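Local coordinates for protein thioredoxin reductase (Streptococcus pyogenes, PDB 5UWY) that probably uses NADPH and a bound FAD to reduce the disulfide of thioredoxin through a redox-active cysteine pair of its own, at residues Y132-D137 / V156-Y161; D145-G150 / S213-E218; D186-F189 / K193-F196. All blocks are in the same frame, centred on the assembly; numbering follows the deposited sequence.

Contact 1. Residues Y132-D137 / V156-Y161; sequences YCAVCD and VEEAIY. With FAD (flavin-adenine dinucleotide), chain B.
Y161 holds CG anti to its backbone N (chi1 172°), which sends its ring out from helix 153-162 to the start of the short helix 134-137, where A134 and V135 lie. The small A134 suits this place: its CB points at the longer helix, lies 3.6 Å from CD2 of Y161, and lets the two backbones come to a CA–CA distance of 6.2 Å at A134 and E158. The tyrosine is set so that CE2 meets the carbonyl O of A134 at the ring edge, in the ring plane, 3.4 Å away. V135 adds a lighter touch, its CG2 standing 4.4 Å from the same CE2, while the CB of E158 lies beside the A134 methyl. Beyond the tyrosine, Y300 of the second subunit packs edge-to-face against its ring.

The other side of helix 134-137 belongs to the flavin. C133, at the N-cap position, and C136 form the CxxC disulfide, and the carbonyl O of C133 accepts the backbone N-H of D137 in the first turn. C136 turns SG anti to its carbonyl carbon (chi1 -68°), placing the sulfur 3.3 Å from C4X of the isoalloxazine, as in low-molecular-weight thioredoxin reductases poised for reduction of the disulfide by the flavin. A hydrogen bond between its OD2 and the hydroxyl of S131 ties D137 back, close to the same ring system.

No hydrogen bond crosses between the two helices; they meet through the A134 methyl, V135 and the tyrosine ring, with the A134 carbonyl O at the ring's edge. The chemistry implied is a division of labour: one face of the CxxC helix packs on its own domain while the other presents a sulfur to the flavin, consistent with electron transfer from reduced FAD to the disulfide.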
ATOM      1  N   TYR A 132      21.307   4.117   0.337  1.00 45.75           N
ATOM      2  CA  TYR A 132      20.825   4.839   1.505  1.00 45.97           C
ATOM      3  C   TYR A 132      19.652   4.126   2.164  1.00 61.68           C
ATOM      4  O   TYR A 132      18.903   4.746   2.924  1.00 71.26           O
ATOM      5  CB  TYR A 132      20.438   6.269   1.123  1.00 42.15           C
ATOM      6  CG  TYR A 132      21.517   7.040   0.392  1.00 42.67           C
ATOM      7  CD1 TYR A 132      22.482   7.760   1.086  1.00 48.56           C
ATOM      8  CD2 TYR A 132      21.569   7.047  -0.997  1.00 46.69           C
ATOM      9  CE1 TYR A 132      23.470   8.468   0.415  1.00 45.06           C
ATOM     10  CE2 TYR A 132      22.552   7.750  -1.676  1.00 43.24           C
ATOM     11  CZ  TYR A 132      23.500   8.458  -0.966  1.00 48.91           C
ATOM     12  OH  TYR A 132      24.477   9.159  -1.639  1.00 48.26           O
ATOM     13  N   CYS A 133      19.485   2.828   1.892  1.00 53.97           N
ATOM     14  CA  CYS A 133      18.276   2.110   2.286  1.00 45.94           C
ATOM     15  C   CYS A 133      18.621   0.636   2.476  1.00 41.68           C
ATOM     16  O   CYS A 133      18.743  -0.102   1.496  1.00 47.86           O
ATOM     17  CB  CYS A 133      17.188   2.298   1.241  1.00 53.16           C
ATOM     18  SG  CYS A 133      15.532   1.948   1.814  1.00 76.38           S
ATOM     19  N   ALA A 134      18.747   0.214   3.736  1.00 41.90           N
ATOM     20  CA  ALA A 134      19.080  -1.177   4.020  1.00 42.27           C
ATOM     21  C   ALA A 134      17.902  -2.103   3.734  1.00 41.93           C
ATOM     22  O   ALA A 134      18.084  -3.197   3.190  1.00 44.49           O
ATOM     23  CB  ALA A 134      19.540  -1.316   5.470  1.00 44.14           C
ATOM     24  N   VAL A 135      16.687  -1.688   4.107  1.00 41.48           N
ATOM     25  CA  VAL A 135      15.484  -2.444   3.767  1.00 42.18           C
ATOM     26  C   VAL A 135      15.349  -2.598   2.261  1.00 41.11           C
ATOM     27  O   VAL A 135      14.709  -3.541   1.782  1.00 47.99           O
ATOM     28  CB  VAL A 135      14.239  -1.752   4.368  1.00 40.85           C
ATOM     29  CG1 VAL A 135      12.981  -2.573   4.118  1.00 40.74           C
ATOM     30  CG2 VAL A 135      14.432  -1.516   5.857  1.00 41.04           C
ATOM     31  N   CYS A 136      15.975  -1.705   1.500  1.00 47.40           N
ATOM     32  CA  CYS A 136      15.799  -1.619   0.058  1.00 48.74           C
ATOM     33  C   CYS A 136      16.715  -2.580  -0.699  1.00 48.21           C
ATOM     34  O   CYS A 136      16.236  -3.454  -1.431  1.00 41.50           O
ATOM     35  CB  CYS A 136      16.030  -0.167  -0.379  1.00 63.84           C
ATOM     36  SG  CYS A 136      14.738   0.978   0.198  1.00 76.09           S
ATOM     37  N   ASP A 137      18.031  -2.432  -0.532  1.00 41.81           N
ATOM     38  CA  ASP A 137      19.001  -3.228  -1.275  1.00 42.31           C
ATOM     39  C   ASP A 137      19.850  -4.129  -0.385  1.00 42.83           C
ATOM     40  O   ASP A 137      20.798  -4.750  -0.879  1.00 43.37           O
ATOM     41  CB  ASP A 137      19.907  -2.311  -2.102  1.00 46.45           C
ATOM     42  CG  ASP A 137      19.160  -1.125  -2.687  1.00 61.98           C
ATOM     43  OD1 ASP A 137      18.110  -1.341  -3.328  1.00 65.65           O
ATOM     44  OD2 ASP A 137      19.624   0.022  -2.505  1.00 64.39           O
ATOM     45  N   VAL A 156      23.546   2.516  13.446  1.00 46.98           N
ATOM     46  CA  VAL A 156      23.720   1.296  14.232  1.00 51.51           C
ATOM     47  C   VAL A 156      22.637   0.283  13.885  1.00 53.66           C
ATOM     48  O   VAL A 156      22.925  -0.872  13.535  1.00 56.30           O
ATOM     49  CB  VAL A 156      23.728   1.622  15.736  1.00 48.24           C
ATOM     50  CG1 VAL A 156      23.854   0.348  16.553  1.00 48.90           C
ATOM     51  CG2 VAL A 156      24.856   2.586  16.064  1.00 49.16           C
ATOM     52  N   GLU A 157      21.371   0.703  13.965  1.00 45.97           N
ATOM     53  CA  GLU A 157      20.278  -0.232  13.722  1.00 49.14           C
ATOM     54  C   GLU A 157      20.295  -0.746  12.288  1.00 46.04           C
ATOM     55  O   GLU A 157      20.074  -1.939  12.047  1.00 55.71           O
ATOM     56  CB  GLU A 157      18.937   0.422  14.051  1.00 55.05           C
ATOM     57  CG  GLU A 157      18.420   0.056  15.434  1.00 70.11           C
ATOM     58  CD  GLU A 157      16.915  -0.125  15.476  1.00 91.98           C
ATOM     59  OE1 GLU A 157      16.386  -0.446  16.563  1.00 98.90           O
ATOM     60  OE2 GLU A 157      16.262   0.051  14.427  1.00102.12           O
ATOM     61  N   GLU A 158      20.566   0.135  11.323  1.00 47.36           N
ATOM     62  CA  GLU A 158      20.675  -0.317   9.940  1.00 53.26           C
ATOM     63  C   GLU A 158      21.850  -1.275   9.764  1.00 51.32           C
ATOM     64  O   GLU A 158      21.791  -2.181   8.924  1.00 61.24           O
ATOM     65  CB  GLU A 158      20.787   0.886   8.994  1.00 52.67           C
ATOM     66  CG  GLU A 158      22.186   1.187   8.463  1.00 60.53           C
ATOM     67  CD  GLU A 158      22.226   2.440   7.596  1.00 61.86           C
ATOM     68  OE1 GLU A 158      22.970   3.387   7.933  1.00 57.47           O
ATOM     69  OE2 GLU A 158      21.507   2.475   6.573  1.00 60.91           O
ATOM     70  N   ALA A 159      22.903  -1.118  10.569  1.00 53.04           N
ATOM     71  CA  ALA A 159      24.038  -2.034  10.490  1.00 50.04           C
ATOM     72  C   ALA A 159      23.660  -3.425  10.986  1.00 56.09           C
ATOM     73  O   ALA A 159      23.897  -4.429  10.295  1.00 63.35           O
ATOM     74  CB  ALA A 159      25.219  -1.478  11.287  1.00 47.75           C
ATOM     75  N   ILE A 160      23.065  -3.515  12.181  1.00 55.82           N
ATOM     76  CA  ILE A 160      22.740  -4.853  12.669  1.00 56.18           C
ATOM     77  C   ILE A 160      21.611  -5.468  11.850  1.00 50.23           C
ATOM     78  O   ILE A 160      21.503  -6.696  11.765  1.00 55.77           O
ATOM     79  CB  ILE A 160      22.421  -4.851  14.175  1.00 60.11           C
ATOM     80  CG1 ILE A 160      21.671  -3.584  14.574  1.00 61.38           C
ATOM     81  CG2 ILE A 160      23.705  -5.002  14.986  1.00 76.47           C
ATOM     82  CD1 ILE A 160      21.271  -3.565  16.034  1.00 64.96           C
ATOM     83  N   TYR A 161      20.772  -4.650  11.213  1.00 45.54           N
ATOM     84  CA  TYR A 161      19.858  -5.205  10.219  1.00 44.87           C
ATOM     85  C   TYR A 161      20.632  -5.771   9.037  1.00 57.12           C
ATOM     86  O   TYR A 161      20.269  -6.819   8.489  1.00 60.87           O
ATOM     87  CB  TYR A 161      18.857  -4.149   9.746  1.00 43.98           C
ATOM     88  CG  TYR A 161      18.000  -4.611   8.583  1.00 43.40           C
ATOM     89  CD1 TYR A 161      16.915  -5.457   8.783  1.00 43.26           C
ATOM     90  CD2 TYR A 161      18.279  -4.204   7.284  1.00 51.28           C
ATOM     91  CE1 TYR A 161      16.130  -5.882   7.721  1.00 42.86           C
ATOM     92  CE2 TYR A 161      17.501  -4.625   6.219  1.00 42.69           C
ATOM     93  CZ  TYR A 161      16.429  -5.463   6.442  1.00 44.88           C
ATOM     94  OH  TYR A 161      15.657  -5.881   5.381  1.00 58.77           O
TER
HETATM   95  PA  FAD B 401       9.058  10.429  -4.411  1.00 80.49           P
HETATM   96  O1A FAD B 401       8.979   9.369  -5.448  1.00 81.20           O
HETATM   97  O2A FAD B 401      10.447  10.704  -3.827  1.00 70.56           O
HETATM   98  O5B FAD B 401       8.501  11.781  -4.950  1.00 80.47           O
HETATM   99  C5B FAD B 401       9.385  12.794  -5.469  1.00 82.82           C
HETATM  100  C4B FAD B 401       8.727  13.486  -6.631  1.00 83.00           C
HETATM  101  O4B FAD B 401       8.269  14.794  -6.213  1.00 83.74           O
HETATM  102  C3B FAD B 401       9.636  13.704  -7.844  1.00 82.40           C
HETATM  103  O3B FAD B 401       8.988  13.326  -9.056  1.00 84.03           O
HETATM  104  C2B FAD B 401       9.943  15.203  -7.785  1.00 80.80           C
HETATM  105  O2B FAD B 401      10.176  15.729  -9.087  1.00 76.36           O
HETATM  106  C1B FAD B 401       8.638  15.732  -7.193  1.00 83.60           C
HETATM  107  N9A FAD B 401       8.730  17.056  -6.577  1.00 77.78           N
HETATM  108  C8A FAD B 401       9.352  17.398  -5.404  1.00 79.78           C
HETATM  109  N7A FAD B 401       9.266  18.673  -5.099  1.00 82.94           N
HETATM  110  C5A FAD B 401       8.531  19.203  -6.146  1.00 78.94           C
HETATM  111  C6A FAD B 401       8.089  20.514  -6.424  1.00 67.92           C
HETATM  112  N6A FAD B 401       8.337  21.561  -5.635  1.00 63.97           N
HETATM  113  N1A FAD B 401       7.376  20.704  -7.558  1.00 63.94           N
HETATM  114  C2A FAD B 401       7.126  19.658  -8.348  1.00 63.42           C
HETATM  115  N3A FAD B 401       7.488  18.385  -8.187  1.00 69.04           N
HETATM  116  C4A FAD B 401       8.193  18.226  -7.061  1.00 76.45           C
HETATM  117  N1  FAD B 401      11.861   1.672  -2.980  1.00108.00           N
HETATM  118  C2  FAD B 401      11.532   0.354  -2.844  1.00 96.75           C
HETATM  119  O2  FAD B 401      10.356  -0.016  -2.739  1.00 84.60           O
HETATM  120  N3  FAD B 401      12.532  -0.603  -2.827  1.00 94.67           N
HETATM  121  C4  FAD B 401      13.886  -0.365  -2.931  1.00 95.24           C
HETATM  122  O4  FAD B 401      14.683  -1.302  -2.902  1.00 94.45           O
HETATM  123  C4X FAD B 401      14.227   1.038  -3.069  1.00104.15           C
HETATM  124  N5  FAD B 401      15.488   1.354  -3.171  1.00105.56           N
HETATM  125  C5X FAD B 401      15.815   2.693  -3.301  1.00 96.36           C
HETATM  126  C6  FAD B 401      17.160   3.043  -3.412  1.00 85.78           C
HETATM  127  C7  FAD B 401      17.546   4.371  -3.548  1.00 82.50           C
HETATM  128  C7M FAD B 401      19.009   4.708  -3.664  1.00 67.62           C
HETATM  129  C8  FAD B 401      16.566   5.378  -3.574  1.00 94.12           C
HETATM  130  C8M FAD B 401      16.951   6.826  -3.719  1.00 91.37           C
HETATM  131  C9  FAD B 401      15.222   5.032  -3.463  1.00 99.70           C
HETATM  132  C9A FAD B 401      14.840   3.702  -3.328  1.00 99.41           C
HETATM  133  N10 FAD B 401      13.487   3.317  -3.198  1.00 99.92           N
HETATM  134  C10 FAD B 401      13.145   1.987  -3.081  1.00107.03           C
HETATM  135  C1' FAD B 401      12.409   4.321  -3.256  1.00 89.55           C
HETATM  136  C2' FAD B 401      11.838   4.704  -1.895  1.00 82.94           C
HETATM  137  O2' FAD B 401      10.808   3.797  -1.501  1.00 84.75           O
HETATM  138  C3' FAD B 401      11.242   6.110  -1.983  1.00 78.54           C
HETATM  139  O3' FAD B 401      11.058   6.584  -0.656  1.00 69.64           O
HETATM  140  C4' FAD B 401       9.913   6.234  -2.740  1.00 68.91           C
HETATM  141  O4' FAD B 401      10.151   6.147  -4.145  1.00 56.51           O
HETATM  142  C5' FAD B 401       9.196   7.533  -2.427  1.00 64.35           C
HETATM  143  O5' FAD B 401       7.964   7.596  -3.176  1.00 57.59           O
HETATM  144  P   FAD B 401       7.047   8.883  -3.135  1.00 33.30           P
HETATM  145  O1P FAD B 401       6.359   8.967  -1.770  1.00 37.43           O
HETATM  146  O2P FAD B 401       6.104   8.961  -4.280  1.00 22.59           O
HETATM  147  O3P FAD B 401       8.089  10.083  -3.205  1.00 60.77           O

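Contact 2. Residues D145-G150 / S213-E218; sequences DLLVVG and SNVLIE
L147 supplies the whole of its strand's share of this contact, burying more than twice the surface of either partner, V215 or I217. Its branched end is the part that touches: CD2 lies 4.3 Å from CG1 of V215 and 4.4 Å from CD1 of I217, so a single methyl settles against both side chains of the opposing strand. The leucine extends fully from its strand, with CG anti to the backbone N (chi1 -179°), and that length is needed because the backbones stay well apart, 8.8 Å between the CA atoms of L147 and V215. No hydrogen bond spans such a gap.

V215 and I217 are two residues apart on strand 212-219 and therefore offer their side chains on the same face, while L216 between them turns to the other. Beta-branched residues fit here, being at ease in extended backbone and presenting compact hydrocarbon to the leucine. The layout is that of the pyridine nucleotide domain of this family: a Rossmann-type parallel sheet, in which 145-149 is the central strand, covered on one side by a three-stranded antiparallel sheet made of 200-207, 212-219 and 225-229. V202 and F230 help to enclose L147, and V202 also touches V149. At the start of the covering strand, S213 and N214 both face Q206, forming a classic beta bulge.

Further along, strand 145-149 runs into G150, whose backbone (phi 134°) would press a CB against the carbonyl O of V149, which explains a glycine here; it begins a GxGxxA pattern consistent with binding the NADPH pyrophosphate.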
ATOM      1  N   ASP A 145      31.054  -7.944   2.312  1.00 53.45           N
ATOM      2  CA  ASP A 145      31.470  -6.984   3.322  1.00 62.24           C
ATOM      3  C   ASP A 145      30.883  -5.617   3.006  1.00 64.86           C
ATOM      4  O   ASP A 145      30.929  -5.148   1.855  1.00 60.32           O
ATOM      5  CB  ASP A 145      32.994  -6.925   3.439  1.00 79.23           C
ATOM      6  CG  ASP A 145      33.604  -8.288   3.717  1.00 90.56           C
ATOM      7  OD1 ASP A 145      34.244  -8.446   4.780  1.00 93.52           O
ATOM      8  OD2 ASP A 145      33.441  -9.203   2.883  1.00 94.39           O
ATOM      9  N   LEU A 146      30.325  -4.994   4.039  1.00 65.64           N
ATOM     10  CA  LEU A 146      29.547  -3.778   3.916  1.00 49.37           C
ATOM     11  C   LEU A 146      30.087  -2.737   4.885  1.00 49.86           C
ATOM     12  O   LEU A 146      30.532  -3.061   5.991  1.00 50.61           O
ATOM     13  CB  LEU A 146      28.063  -4.043   4.200  1.00 48.26           C
ATOM     14  CG  LEU A 146      27.369  -5.082   3.314  1.00 47.79           C
ATOM     15  CD1 LEU A 146      25.867  -5.046   3.513  1.00 46.82           C
ATOM     16  CD2 LEU A 146      27.707  -4.868   1.851  1.00 49.25           C
ATOM     17  N   LEU A 147      30.047  -1.484   4.449  1.00 54.17           N
ATOM     18  CA  LEU A 147      30.469  -0.340   5.244  1.00 60.08           C
ATOM     19  C   LEU A 147      29.248   0.522   5.531  1.00 58.82           C
ATOM     20  O   LEU A 147      28.490   0.841   4.614  1.00 55.56           O
ATOM     21  CB  LEU A 147      31.538   0.472   4.505  1.00 52.53           C
ATOM     22  CG  LEU A 147      32.099   1.696   5.227  1.00 51.90           C
ATOM     23  CD1 LEU A 147      33.035   1.253   6.332  1.00 52.56           C
ATOM     24  CD2 LEU A 147      32.810   2.624   4.253  1.00 52.01           C
ATOM     25  N   VAL A 148      29.050   0.884   6.794  1.00 48.98           N
ATOM     26  CA  VAL A 148      27.931   1.724   7.210  1.00 48.09           C
ATOM     27  C   VAL A 148      28.494   3.049   7.700  1.00 48.63           C
ATOM     28  O   VAL A 148      29.403   3.069   8.537  1.00 49.69           O
ATOM     29  CB  VAL A 148      27.086   1.041   8.300  1.00 50.14           C
ATOM     30  CG1 VAL A 148      26.368   2.078   9.158  1.00 47.43           C
ATOM     31  CG2 VAL A 148      26.087   0.084   7.672  1.00 55.98           C
ATOM     32  N   VAL A 149      27.969   4.154   7.183  1.00 49.03           N
ATOM     33  CA  VAL A 149      28.461   5.477   7.559  1.00 48.53           C
ATOM     34  C   VAL A 149      27.488   6.117   8.541  1.00 53.92           C
ATOM     35  O   VAL A 149      26.285   6.215   8.263  1.00 61.23           O
ATOM     36  CB  VAL A 149      28.669   6.372   6.329  1.00 48.38           C
ATOM     37  CG1 VAL A 149      29.328   7.672   6.743  1.00 56.69           C
ATOM     38  CG2 VAL A 149      29.498   5.650   5.282  1.00 48.81           C
ATOM     39  N   GLY A 150      28.004   6.555   9.681  1.00 48.86           N
ATOM     40  CA  GLY A 150      27.212   7.224  10.695  1.00 48.60           C
ATOM     41  C   GLY A 150      27.505   6.694  12.087  1.00 49.37           C
ATOM     42  O   GLY A 150      28.231   5.722  12.282  1.00 50.79           O
ATOM     43  N   SER A 213      34.003  -1.643  -5.077  1.00 58.36           N
ATOM     44  CA  SER A 213      35.035  -2.599  -4.714  1.00 59.33           C
ATOM     45  C   SER A 213      35.837  -2.195  -3.491  1.00 64.45           C
ATOM     46  O   SER A 213      36.291  -3.071  -2.753  1.00 68.98           O
ATOM     47  CB  SER A 213      35.994  -2.819  -5.892  1.00 65.31           C
ATOM     48  OG  SER A 213      36.992  -1.817  -5.936  1.00 75.66           O
ATOM     49  N   ASN A 214      36.014  -0.897  -3.244  1.00 63.35           N
ATOM     50  CA  ASN A 214      36.834  -0.461  -2.121  1.00 67.77           C
ATOM     51  C   ASN A 214      36.507   0.988  -1.797  1.00 67.25           C
ATOM     52  O   ASN A 214      35.891   1.698  -2.594  1.00 66.82           O
ATOM     53  CB  ASN A 214      38.326  -0.622  -2.426  1.00 68.71           C
ATOM     54  CG  ASN A 214      38.750   0.138  -3.665  1.00 69.89           C
ATOM     55  OD1 ASN A 214      39.368   1.198  -3.574  1.00 77.17           O
ATOM     56  ND2 ASN A 214      38.413  -0.397  -4.833  1.00 64.03           N
ATOM     57  N   VAL A 215      36.918   1.412  -0.603  1.00 71.17           N
ATOM     58  CA  VAL A 215      36.706   2.777  -0.131  1.00 69.25           C
ATOM     59  C   VAL A 215      37.980   3.255   0.555  1.00 69.91           C
ATOM     60  O   VAL A 215      38.596   2.516   1.333  1.00 76.51           O
ATOM     61  CB  VAL A 215      35.497   2.880   0.829  1.00 60.64           C
ATOM     62  CG1 VAL A 215      35.208   4.334   1.171  1.00 66.69           C
ATOM     63  CG2 VAL A 215      34.260   2.224   0.231  1.00 59.31           C
ATOM     64  N   LEU A 216      38.384   4.487   0.247  1.00 63.76           N
ATOM     65  CA  LEU A 216      39.472   5.162   0.944  1.00 65.11           C
ATOM     66  C   LEU A 216      38.904   5.888   2.154  1.00 65.72           C
ATOM     67  O   LEU A 216      38.032   6.762   2.005  1.00 72.75           O
ATOM     68  CB  LEU A 216      40.190   6.162   0.040  1.00 66.00           C
ATOM     69  CG  LEU A 216      40.807   5.744  -1.291  1.00 66.54           C
ATOM     70  CD1 LEU A 216      41.434   6.964  -1.956  1.00 67.47           C
ATOM     71  CD2 LEU A 216      41.831   4.646  -1.090  1.00 67.55           C
ATOM     72  N   ILE A 217      39.424   5.541   3.334  1.00 65.61           N
ATOM     73  CA  ILE A 217      38.983   6.078   4.617  1.00 65.14           C
ATOM     74  C   ILE A 217      40.116   6.915   5.199  1.00 73.09           C
ATOM     75  O   ILE A 217      41.248   6.432   5.343  1.00 84.75           O
ATOM     76  CB  ILE A 217      38.576   4.959   5.592  1.00 64.71           C
ATOM     77  CG1 ILE A 217      37.164   4.456   5.285  1.00 66.16           C
ATOM     78  CG2 ILE A 217      38.673   5.435   7.033  1.00 65.11           C
ATOM     79  CD1 ILE A 217      37.104   3.435   4.174  1.00 70.28           C
ATOM     80  N   GLU A 218      39.809   8.166   5.532  1.00 66.49           N
ATOM     81  CA  GLU A 218      40.751   9.077   6.165  1.00 74.18           C
ATOM     82  C   GLU A 218      40.461   9.166   7.657  1.00 75.06           C
ATOM     83  O   GLU A 218      39.300   9.136   8.075  1.00 70.76           O
ATOM     84  CB  GLU A 218      40.666  10.470   5.537  1.00 81.84           C
ATOM     85  CG  GLU A 218      41.892  11.344   5.767  1.00 93.08           C
ATOM     86  CD  GLU A 218      41.525  12.755   6.189  1.00100.96           C
ATOM     87  OE1 GLU A 218      42.318  13.386   6.921  1.00108.51           O
ATOM     88  OE2 GLU A 218      40.439  13.228   5.794  1.00 97.52           O
TER

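Contact 3. Residues D186-F189 / K193-F196; sequences DRAF and KVDF
F189 and F196 fit together as edge and face: the rim of the F189 ring is directed toward the flat of F196, displaced from its middle, with centroids 5.7 Å apart and planes at 86°. The pair is thus an offset edge-to-face stack, its nearest atoms being CD1 of F189 and CE1 of F196. Although the CB of F189 leaves its helix away from strand 194-197, CG sits beside the backbone N (chi1 -53°), and the ring comes back over to the strand.

Next to this pair A188 supplies the hollow. Having only a methyl, it leaves room for the tip of F196, and its CB meets CZ at the ring edge, 3.7 Å away. V194 fills in next to it, with CG1 lying against the carbonyl O of A188 and 4.4 Å from its CB; the small methyl of A188 sits between F196 and V194. V156 of helix 153-162 touches the same A188 methyl. W198 meets the F196 ring and also touches F189, extending the aromatic cluster along the chain.

The two segments belong to one beta-alpha-beta unit, in which helix 182-190 links strand 168-172 to strand 194-197, the edge strand of the parallel sheet within this chain.

A water near the helix end lies 2.8 Å from V194 O and 3.1 Å from A188 O, and donates toward both, although it has more acceptors in reach than protons, so neither bond need be held all the time. The chemistry is accordingly aromatic and apolar between side chains, with water mediating between the two backbone carbonyls, which cannot bond each other directly.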
ATOM      1  N   ASP A 186      25.127  -1.480  23.007  1.00 69.72           N
ATOM      2  CA  ASP A 186      25.403  -2.801  23.562  1.00 73.21           C
ATOM      3  C   ASP A 186      25.007  -3.902  22.586  1.00 71.44           C
ATOM      4  O   ASP A 186      25.742  -4.882  22.412  1.00 75.78           O
ATOM      5  CB  ASP A 186      24.667  -2.974  24.891  1.00 78.69           C
ATOM      6  CG  ASP A 186      25.268  -2.139  26.005  1.00 81.59           C
ATOM      7  OD1 ASP A 186      26.499  -1.924  25.993  1.00 81.98           O
ATOM      8  OD2 ASP A 186      24.509  -1.696  26.893  1.00 75.47           O
ATOM      9  N   ARG A 187      23.849  -3.754  21.937  1.00 63.82           N
ATOM     10  CA  ARG A 187      23.407  -4.751  20.966  1.00 64.81           C
ATOM     11  C   ARG A 187      24.394  -4.874  19.811  1.00 61.26           C
ATOM     12  O   ARG A 187      24.627  -5.976  19.297  1.00 55.10           O
ATOM     13  CB  ARG A 187      22.015  -4.391  20.447  1.00 68.00           C
ATOM     14  CG  ARG A 187      21.423  -5.402  19.479  1.00 71.31           C
ATOM     15  CD  ARG A 187      20.000  -5.762  19.876  1.00 65.40           C
ATOM     16  NE  ARG A 187      19.160  -4.577  20.028  1.00 53.17           N
ATOM     17  CZ  ARG A 187      18.007  -4.559  20.688  1.00 68.06           C
ATOM     18  NH1 ARG A 187      17.556  -5.664  21.266  1.00 73.66           N
ATOM     19  NH2 ARG A 187      17.308  -3.436  20.779  1.00 70.04           N
ATOM     20  N   ALA A 188      24.986  -3.756  19.392  1.00 60.94           N
ATOM     21  CA  ALA A 188      25.964  -3.797  18.311  1.00 60.53           C
ATOM     22  C   ALA A 188      27.259  -4.453  18.772  1.00 69.38           C
ATOM     23  O   ALA A 188      27.748  -5.393  18.137  1.00 80.46           O
ATOM     24  CB  ALA A 188      26.225  -2.386  17.784  1.00 57.44           C
ATOM     25  N   PHE A 189      27.822  -3.978  19.887  1.00 71.29           N
ATOM     26  CA  PHE A 189      29.044  -4.582  20.412  1.00 76.37           C
ATOM     27  C   PHE A 189      28.871  -6.077  20.652  1.00 70.79           C
ATOM     28  O   PHE A 189      29.849  -6.833  20.588  1.00 71.58           O
ATOM     29  CB  PHE A 189      29.467  -3.886  21.708  1.00 78.09           C
ATOM     30  CG  PHE A 189      29.585  -2.389  21.592  1.00 73.14           C
ATOM     31  CD1 PHE A 189      30.123  -1.803  20.455  1.00 59.99           C
ATOM     32  CD2 PHE A 189      29.164  -1.566  22.627  1.00 73.70           C
ATOM     33  CE1 PHE A 189      30.232  -0.426  20.352  1.00 56.86           C
ATOM     34  CE2 PHE A 189      29.266  -0.190  22.529  1.00 67.76           C
ATOM     35  CZ  PHE A 189      29.802   0.380  21.390  1.00 62.70           C
ATOM     36  N   LYS A 193      29.269 -10.010  13.867  1.00 77.94           N
ATOM     37  CA  LYS A 193      29.513  -9.623  12.484  1.00 73.97           C
ATOM     38  C   LYS A 193      29.688  -8.125  12.292  1.00 67.05           C
ATOM     39  O   LYS A 193      29.824  -7.678  11.149  1.00 67.71           O
ATOM     40  CB  LYS A 193      28.370 -10.117  11.594  1.00 79.05           C
ATOM     41  CG  LYS A 193      27.999 -11.572  11.812  1.00 77.93           C
ATOM     42  CD  LYS A 193      27.626 -12.244  10.499  1.00 69.98           C
ATOM     43  CE  LYS A 193      26.295 -12.971  10.602  1.00 63.58           C
ATOM     44  NZ  LYS A 193      25.926 -13.624   9.316  1.00 61.80           N
ATOM     45  N   VAL A 194      29.685  -7.333  13.355  1.00 55.99           N
ATOM     46  CA  VAL A 194      29.849  -5.892  13.239  1.00 57.42           C
ATOM     47  C   VAL A 194      31.096  -5.476  14.011  1.00 61.49           C
ATOM     48  O   VAL A 194      31.314  -5.913  15.149  1.00 63.03           O
ATOM     49  CB  VAL A 194      28.581  -5.144  13.704  1.00 60.95           C
ATOM     50  CG1 VAL A 194      28.508  -5.047  15.205  1.00 66.82           C
ATOM     51  CG2 VAL A 194      28.497  -3.755  13.062  1.00 64.83           C
ATOM     52  N   ASP A 195      31.954  -4.705  13.345  1.00 73.53           N
ATOM     53  CA  ASP A 195      33.057  -3.985  13.963  1.00 84.13           C
ATOM     54  C   ASP A 195      33.050  -2.558  13.425  1.00 85.27           C
ATOM     55  O   ASP A 195      32.335  -2.229  12.470  1.00 83.01           O
ATOM     56  CB  ASP A 195      34.422  -4.651  13.711  1.00 94.20           C
ATOM     57  CG  ASP A 195      34.632  -5.059  12.265  1.00 99.72           C
ATOM     58  OD1 ASP A 195      33.686  -5.598  11.655  1.00101.79           O
ATOM     59  OD2 ASP A 195      35.749  -4.851  11.743  1.00102.22           O
ATOM     60  N   PHE A 196      33.849  -1.699  14.053  1.00 86.51           N
ATOM     61  CA  PHE A 196      33.757  -0.265  13.833  1.00 85.84           C
ATOM     62  C   PHE A 196      35.146   0.355  13.722  1.00 79.34           C
ATOM     63  O   PHE A 196      36.129  -0.156  14.266  1.00 83.75           O
ATOM     64  CB  PHE A 196      32.949   0.423  14.962  1.00 90.99           C
ATOM     65  CG  PHE A 196      31.789  -0.398  15.478  1.00 89.05           C
ATOM     66  CD1 PHE A 196      31.961  -1.358  16.456  1.00 90.37           C
ATOM     67  CD2 PHE A 196      30.520  -0.233  14.938  1.00 85.44           C
ATOM     68  CE1 PHE A 196      30.876  -2.121  16.901  1.00 95.13           C
ATOM     69  CE2 PHE A 196      29.438  -0.992  15.383  1.00 86.65           C
ATOM     70  CZ  PHE A 196      29.618  -1.929  16.358  1.00 91.87           C
TER
HETATM   71  O   HOH W   1      30.792  -5.787  17.858  1.00 47.83           O

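In the fold
Helix 153-162 connects the three contacts. Its residues E158 and A159 touch V148 of contact 2, with CB of A159 4.0 Å from CG2 of V148, while V156 and I160 pack on A188 and R187 of contact 3. The centre of contact 1 lies about 14 Å from those of contacts 2 and 3. Contacts 2 and 3 have centres about 16 Å apart and do not touch, their nearest atoms being about 7 Å apart, yet both reach the same parallel sheet, at its central and edge strands. Of the three, contact 1 alone includes residues of the FAD pocket; the others build the domain that carries its disulfide.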